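Local coordinates for protein adhesin (PDB 6GQ4) that probably serves as a surface adhesin of Neisseria gonorrhoeae, is a target for bactericidal antibodies, and belongs to a family related to lysozyme inhibitors of the MliC type, at residues M49-D54 / M59-G64; V25-N30 / K79-Q84. One frame throughout, in Å; residues are numbered along the deposited sequence. Where two conformers were deposited one is given.

Contact 1 (49-54 with 59-64) and contact 2 (25-30 with 79-84) lie in the same antiparallel barrel, their centres about 13 Å apart. Both are largely buried, but contact 1 also reaches the surface through Pro50. It brings the two outermost strands of the sheet together, chiefly by hydrogen bonds of backbone and amide. Contact 2 has no hydrogen bond between its segments: an inner strand meets the loop before strand 86-89 through aromatic rings, and the loop's carbonyls bind sodium. Contact 1 is nested in the chain between the segments of contact 2, and the two meet where Tyr63 OH packs 4.1 Å from Tyr27 CD1.

Contact 1 of 2, residues M49-D54 / M59-G64; sequences MPINLD and MDTFYG
Ile51 and Tyr63 form the single beta bridge by which strand 61-63 meets the chain that continues strand 45-50, the two outermost strands of the sheet, closing it into an antiparallel beta-barrel. Gly64 N donates to Pro50 O (2.8 Å) and Asn52 N to Phe62 O (2.8 Å), one bond on each side of the bridge. Gly64 adopts phi 110° with psi 157°, a backbone shape that suits glycine, which has no side chain to meet the preceding carbonyl O. On the inner side, Tyr63 CB lies 3.7 Å from Met49 CB and 3.4 Å from Met49 O, and Tyr63 CD2 comes to 3.9 Å from Ile51 CB, while the ring turns its edge to Pro50 C. The phenol OH bonds to Thr35 OG1 on strand 35-42. Ile51 CG1, trans to the backbone N, carries CD1 across to Thr61 CG2 at 3.8 Å; the threonine's other branch, OG1, bonds to Gly74 O. Asn52 suits the turn because its amide serves both ways: OD1 accepts from Lys55 N, and, with Asn52 CG opposite the backbone N (chi1 -174°), ND2 reaches Gly64 O at 3.0 Å, with the donor in the carbonyl plane and the acceptor almost in the amide plane.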
loop_
_atom_site.group_PDB
_atom_site.type_symbol
_atom_site.label_atom_id
_atom_site.label_comp_id
_atom_site.label_asym_id
_atom_site.label_seq_id
_atom_site.Cartn_x
_atom_site.Cartn_y
_atom_site.Cartn_z
ATOM N N MET A 49 0.006 2.208 8.026
ATOM C CA MET A 49 -1.396 2.400 7.650
ATOM C C MET A 49 -2.120 1.040 7.787
ATOM O O MET A 49 -1.997 0.201 6.909
ATOM C CB MET A 49 -1.556 2.889 6.211
ATOM C CG MET A 49 -0.989 4.307 6.004
ATOM S SD MET A 49 -0.675 4.718 4.242
ATOM C CE MET A 49 0.873 3.850 3.972
ATOM N N PRO A 50 -2.803 0.794 8.904
ATOM C CA PRO A 50 -3.514 -0.502 9.052
ATOM C C PRO A 50 -4.587 -0.662 7.973
ATOM O O PRO A 50 -5.167 0.345 7.483
ATOM C CB PRO A 50 -4.193 -0.396 10.421
ATOM C CG PRO A 50 -3.356 0.652 11.122
ATOM C CD PRO A 50 -2.999 1.676 10.061
ATOM N N ILE A 51 -4.859 -1.895 7.558
ATOM C CA ILE A 51 -5.924 -2.116 6.607
ATOM C C ILE A 51 -7.229 -1.541 7.189
ATOM O O ILE A 51 -7.507 -1.614 8.381
ATOM C CB ILE A 51 -6.072 -3.599 6.219
ATOM C CG1 ILE A 51 -6.961 -3.749 4.972
ATOM C CG2 ILE A 51 -6.561 -4.491 7.387
ATOM C CD1 ILE A 51 -6.946 -5.134 4.368
ATOM N N ASN A 52 -7.962 -0.832 6.321
ATOM C CA ASN A 52 -9.196 -0.176 6.738
ATOM C C ASN A 52 -10.373 -1.062 6.310
ATOM O O ASN A 52 -10.683 -1.182 5.134
ATOM C CB ASN A 52 -9.277 1.240 6.145
ATOM C CG ASN A 52 -10.467 1.988 6.678
ATOM O OD1 ASN A 52 -11.540 1.406 6.738
ATOM N ND2 ASN A 52 -10.296 3.277 7.017
ATOM N N LEU A 53 -10.925 -1.789 7.267
ATOM C CA LEU A 53 -11.979 -2.718 6.969
ATOM C C LEU A 53 -13.352 -2.027 6.889
ATOM O O LEU A 53 -14.338 -2.714 6.533
ATOM C CB LEU A 53 -11.982 -3.796 8.059
ATOM C CG LEU A 53 -10.709 -4.633 8.174
ATOM C CD1 LEU A 53 -10.808 -5.656 9.287
ATOM C CD2 LEU A 53 -10.350 -5.284 6.869
ATOM N N ASP A 54 -13.453 -0.751 7.229
ATOM C CA ASP A 54 -14.670 0.055 6.951
ATOM C C ASP A 54 -14.810 0.395 5.458
ATOM O O ASP A 54 -15.938 0.426 4.930
ATOM C CB ASP A 54 -14.693 1.304 7.822
ATOM C CG ASP A 54 -14.657 0.989 9.310
ATOM O OD1 ASP A 54 -15.250 -0.041 9.709
ATOM O OD2 ASP A 54 -14.133 1.836 10.080
ATOM N N MET A 59 -13.390 -5.430 -4.214
ATOM C CA MET A 59 -12.795 -4.862 -5.419
ATOM C C MET A 59 -11.615 -3.938 -5.089
ATOM O O MET A 59 -10.702 -3.777 -5.896
ATOM C CB MET A 59 -13.852 -4.044 -6.169
ATOM C CG MET A 59 -15.020 -4.829 -6.732
ATOM S SD MET A 59 -14.520 -6.006 -7.991
ATOM C CE MET A 59 -13.947 -4.951 -9.317
ATOM N N ASP A 60 -11.659 -3.295 -3.922
ATOM C CA ASP A 60 -10.760 -2.250 -3.545
ATOM C C ASP A 60 -10.258 -2.444 -2.126
ATOM O O ASP A 60 -11.024 -2.706 -1.187
ATOM C CB ASP A 60 -11.431 -0.890 -3.604
ATOM C CG ASP A 60 -11.693 -0.473 -5.063
ATOM O OD1 ASP A 60 -10.704 -0.027 -5.745
ATOM O OD2 ASP A 60 -12.748 -0.756 -5.537
ATOM N N THR A 61 -8.951 -2.219 -1.930
ATOM C CA THR A 61 -8.378 -2.249 -0.599
ATOM C C THR A 61 -7.855 -0.849 -0.232
ATOM O O THR A 61 -7.187 -0.244 -1.065
ATOM C CB THR A 61 -7.228 -3.257 -0.503
ATOM O OG1 THR A 61 -7.669 -4.508 -1.060
ATOM C CG2 THR A 61 -6.791 -3.428 0.934
ATOM N N PHE A 62 -8.098 -0.421 0.999
ATOM C CA PHE A 62 -7.656 0.824 1.536
ATOM C C PHE A 62 -6.949 0.602 2.852
ATOM O O PHE A 62 -7.388 -0.199 3.703
ATOM C CB PHE A 62 -8.834 1.773 1.852
ATOM C CG PHE A 62 -9.649 2.090 0.635
ATOM C CD1 PHE A 62 -9.328 3.154 -0.171
ATOM C CD2 PHE A 62 -10.713 1.297 0.257
ATOM C CE1 PHE A 62 -10.062 3.433 -1.315
ATOM C CE2 PHE A 62 -11.470 1.592 -0.872
ATOM C CZ PHE A 62 -11.103 2.630 -1.681
ATOM N N TYR A 63 -5.826 1.301 3.001
ATOM C CA TYR A 63 -5.040 1.303 4.220
ATOM C C TYR A 63 -5.020 2.712 4.793
ATOM O O TYR A 63 -4.762 3.603 4.006
ATOM C CB TYR A 63 -3.605 0.807 3.959
ATOM C CG TYR A 63 -3.513 -0.564 3.302
ATOM C CD1 TYR A 63 -3.577 -0.696 1.934
ATOM C CD2 TYR A 63 -3.388 -1.723 4.054
ATOM C CE1 TYR A 63 -3.505 -1.893 1.269
ATOM C CE2 TYR A 63 -3.289 -2.922 3.400
ATOM C CZ TYR A 63 -3.315 -3.040 2.022
ATOM O OH TYR A 63 -3.328 -4.242 1.304
ATOM N N GLY A 64 -5.148 2.828 6.111
ATOM C CA GLY A 64 -5.037 4.105 6.812
ATOM C C GLY A 64 -6.377 4.564 7.347
ATOM O O GLY A 64 -7.448 4.114 6.921
#

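Contact 2 of 2, residues V25-N30 / K79-Q84; sequences VTYGFN and KSYRKQ. With NA (sodium ion), chain B.
A sodium site and an aromatic cluster share the loop 79-84, which packs through Tyr81 against Phe29 and Tyr27 of strand 22-29. Phe29 and Tyr81 make a T-shaped (edge-to-face) pair: the CZ end of Phe29 points at the face of Tyr81 and comes within 3.6 Å of Tyr81 CG, with centroids 5.0 Å apart and planes at 71°. Tyr81 CG sits between its own backbone N and carbonyl carbon (chi1 78°), the torsion that turns the ring's face to Phe29. Its opposite face is covered, off centre, by Arg82 CG. The arginine then curls back so that NH1 donates to Tyr81 OH (2.8 Å), with the hydroxyl close to the guanidinium plane; NH1 also bonds to Thr12 O. Arginine suits this place because its aliphatic stem can lie on the ring while its charged end grips the hydroxyl, which probably limits how far the ring can turn. Tyr27 touches more lightly, CD2 to Tyr81 CD2 at 4.3 Å.

The loop's backbone, meanwhile, serves the metal: Tyr81 O binds sodium at 2.4 Å and Gln84 O at 2.6 Å, neutral carbonyl oxygens that suit a hard monovalent cation. Tyr15 OH joins them, and Tyr27 OH is hydrogen-bonded to it, a second-shell contact tying the metal to the aromatic cluster. Phe29 and Tyr81 both pack on Lys11 of strand 9-16, Tyr27 lies against Ala38 of strand 35-42 and Leu71 of strand 70-73, and Met76, in the loop before strand 86-89, touches Tyr27, Tyr81 and Gln84.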
loop_
_atom_site.group_PDB
_atom_site.type_symbol
_atom_site.label_atom_id
_atom_site.label_comp_id
_atom_site.label_asym_id
_atom_site.label_seq_id
_atom_site.Cartn_x
_atom_site.Cartn_y
_atom_site.Cartn_z
ATOM N N VAL A 25 6.861 0.137 -0.246
ATOM C CA VAL A 25 5.755 -0.138 0.668
ATOM C C VAL A 25 5.945 -1.582 1.194
ATOM O O VAL A 25 6.187 -2.475 0.375
ATOM C CB VAL A 25 4.361 -0.036 0.010
ATOM C CG1 VAL A 25 3.260 -0.329 1.024
ATOM C CG2 VAL A 25 4.134 1.297 -0.646
ATOM N N THR A 26 5.911 -1.697 2.516
ATOM C CA THR A 26 5.958 -3.008 3.172
ATOM C C THR A 26 4.503 -3.336 3.585
ATOM O O THR A 26 3.873 -2.555 4.275
ATOM C CB THR A 26 6.891 -3.001 4.384
ATOM O OG1 THR A 26 8.208 -2.625 3.899
ATOM C CG2 THR A 26 6.876 -4.325 5.098
ATOM N N TYR A 27 4.071 -4.568 3.240
ATOM C CA TYR A 27 2.770 -5.077 3.599
ATOM C C TYR A 27 2.907 -6.202 4.621
ATOM O O TYR A 27 3.777 -7.031 4.441
ATOM C CB TYR A 27 2.046 -5.602 2.371
ATOM C CG TYR A 27 1.800 -4.536 1.328
ATOM C CD1 TYR A 27 0.697 -3.696 1.393
ATOM C CD2 TYR A 27 2.627 -4.421 0.230
ATOM C CE1 TYR A 27 0.506 -2.738 0.418
ATOM C CE2 TYR A 27 2.473 -3.439 -0.744
ATOM C CZ TYR A 27 1.367 -2.622 -0.659
ATOM O OH TYR A 27 1.156 -1.642 -1.595
ATOM N N GLY A 28 2.121 -6.112 5.677
ATOM C CA GLY A 28 1.946 -7.225 6.605
ATOM C C GLY A 28 0.870 -8.186 6.094
ATOM O O GLY A 28 -0.093 -7.813 5.421
ATOM N N PHE A 29 1.111 -9.474 6.406
ATOM C CA PHE A 29 0.237 -10.546 5.958
ATOM C C PHE A 29 -0.101 -11.427 7.146
ATOM O O PHE A 29 0.715 -11.630 8.030
ATOM C CB PHE A 29 0.844 -11.451 4.886
ATOM C CG PHE A 29 1.043 -10.765 3.566
ATOM C CD1 PHE A 29 2.171 -9.998 3.385
ATOM C CD2 PHE A 29 0.118 -10.899 2.533
ATOM C CE1 PHE A 29 2.365 -9.322 2.196
ATOM C CE2 PHE A 29 0.305 -10.213 1.341
ATOM C CZ PHE A 29 1.467 -9.459 1.174
ATOM N N ASN A 30 -1.328 -11.940 7.114
ATOM C CA ASN A 30 -1.764 -12.882 8.117
ATOM C C ASN A 30 -1.557 -14.290 7.536
ATOM O O ASN A 30 -1.133 -14.498 6.367
ATOM C CB ASN A 30 -3.170 -12.575 8.646
ATOM C CG ASN A 30 -4.252 -12.742 7.606
ATOM O OD1 ASN A 30 -4.084 -13.468 6.610
ATOM N ND2 ASN A 30 -5.362 -12.050 7.843
ATOM N N LYS A 79 -1.129 -13.736 -3.355
ATOM C CA LYS A 79 -1.076 -13.987 -4.800
ATOM C C LYS A 79 -0.895 -12.672 -5.577
ATOM O O LYS A 79 -0.037 -12.565 -6.446
ATOM C CB LYS A 79 -2.347 -14.722 -5.250
ATOM C CG LYS A 79 -2.474 -16.154 -4.753
ATOM C CD LYS A 79 -3.638 -16.922 -5.350
ATOM C CE LYS A 79 -4.984 -16.333 -4.985
ATOM N NZ LYS A 79 -5.214 -16.348 -3.521
ATOM N N SER A 80 -1.705 -11.663 -5.230
ATOM C CA SER A 80 -1.977 -10.511 -6.078
ATOM C C SER A 80 -1.048 -9.316 -5.819
ATOM O O SER A 80 -0.977 -8.441 -6.689
ATOM C CB SER A 80 -3.420 -10.033 -5.939
ATOM O OG SER A 80 -3.579 -9.263 -4.744
ATOM N N TYR A 81 -0.425 -9.263 -4.633
ATOM C CA TYR A 81 0.003 -8.002 -4.077
ATOM C C TYR A 81 1.100 -7.375 -4.940
ATOM O O TYR A 81 1.237 -6.113 -4.941
ATOM C CB TYR A 81 0.375 -8.098 -2.603
ATOM C CG TYR A 81 1.717 -8.704 -2.386
ATOM C CD1 TYR A 81 1.906 -10.070 -2.596
ATOM C CD2 TYR A 81 2.842 -7.920 -2.173
ATOM C CE1 TYR A 81 3.165 -10.635 -2.435
ATOM C CE2 TYR A 81 4.082 -8.488 -1.991
ATOM C CZ TYR A 81 4.255 -9.839 -2.186
ATOM O OH TYR A 81 5.504 -10.380 -2.067
ATOM N N ARG A 82 1.925 -8.181 -5.631
ATOM C CA ARG A 82 3.044 -7.556 -6.355
ATOM C C ARG A 82 2.662 -7.094 -7.764
ATOM O O ARG A 82 3.492 -6.486 -8.460
ATOM C CB ARG A 82 4.249 -8.484 -6.503
ATOM C CG ARG A 82 4.657 -9.252 -5.254
ATOM C CD ARG A 82 6.036 -9.922 -5.381
ATOM N NE ARG A 82 7.108 -8.946 -5.455
ATOM C CZ ARG A 82 7.671 -8.299 -4.422
ATOM N NH1 ARG A 82 7.517 -8.678 -3.144
ATOM N NH2 ARG A 82 8.446 -7.278 -4.720
ATOM N N LYS A 83 1.413 -7.305 -8.165
ATOM C CA LYS A 83 0.945 -6.877 -9.462
ATOM C C LYS A 83 0.053 -5.642 -9.362
ATOM O O LYS A 83 -0.259 -5.065 -10.396
ATOM C CB LYS A 83 0.155 -8.010 -10.110
ATOM C CG LYS A 83 0.992 -9.193 -10.554
ATOM C CD LYS A 83 0.215 -10.200 -11.398
ATOM C CE LYS A 83 -0.852 -10.957 -10.629
ATOM N NZ LYS A 83 -0.250 -11.984 -9.751
ATOM N N GLN A 84 -0.393 -5.250 -8.165
ATOM C CA GLN A 84 -1.439 -4.201 -8.083
ATOM C C GLN A 84 -0.784 -2.814 -8.126
ATOM O O GLN A 84 0.168 -2.503 -7.394
ATOM C CB GLN A 84 -2.323 -4.363 -6.846
ATOM C CG GLN A 84 -3.126 -5.665 -6.810
ATOM C CD GLN A 84 -4.300 -5.677 -7.758
ATOM O OE1 GLN A 84 -4.231 -5.156 -8.872
ATOM N NE2 GLN A 84 -5.401 -6.274 -7.321
HETATM NA NA NA B . 1.548 -3.794 -5.610
HETATM O O HOH W 1 0.316 -3.216 -4.691
#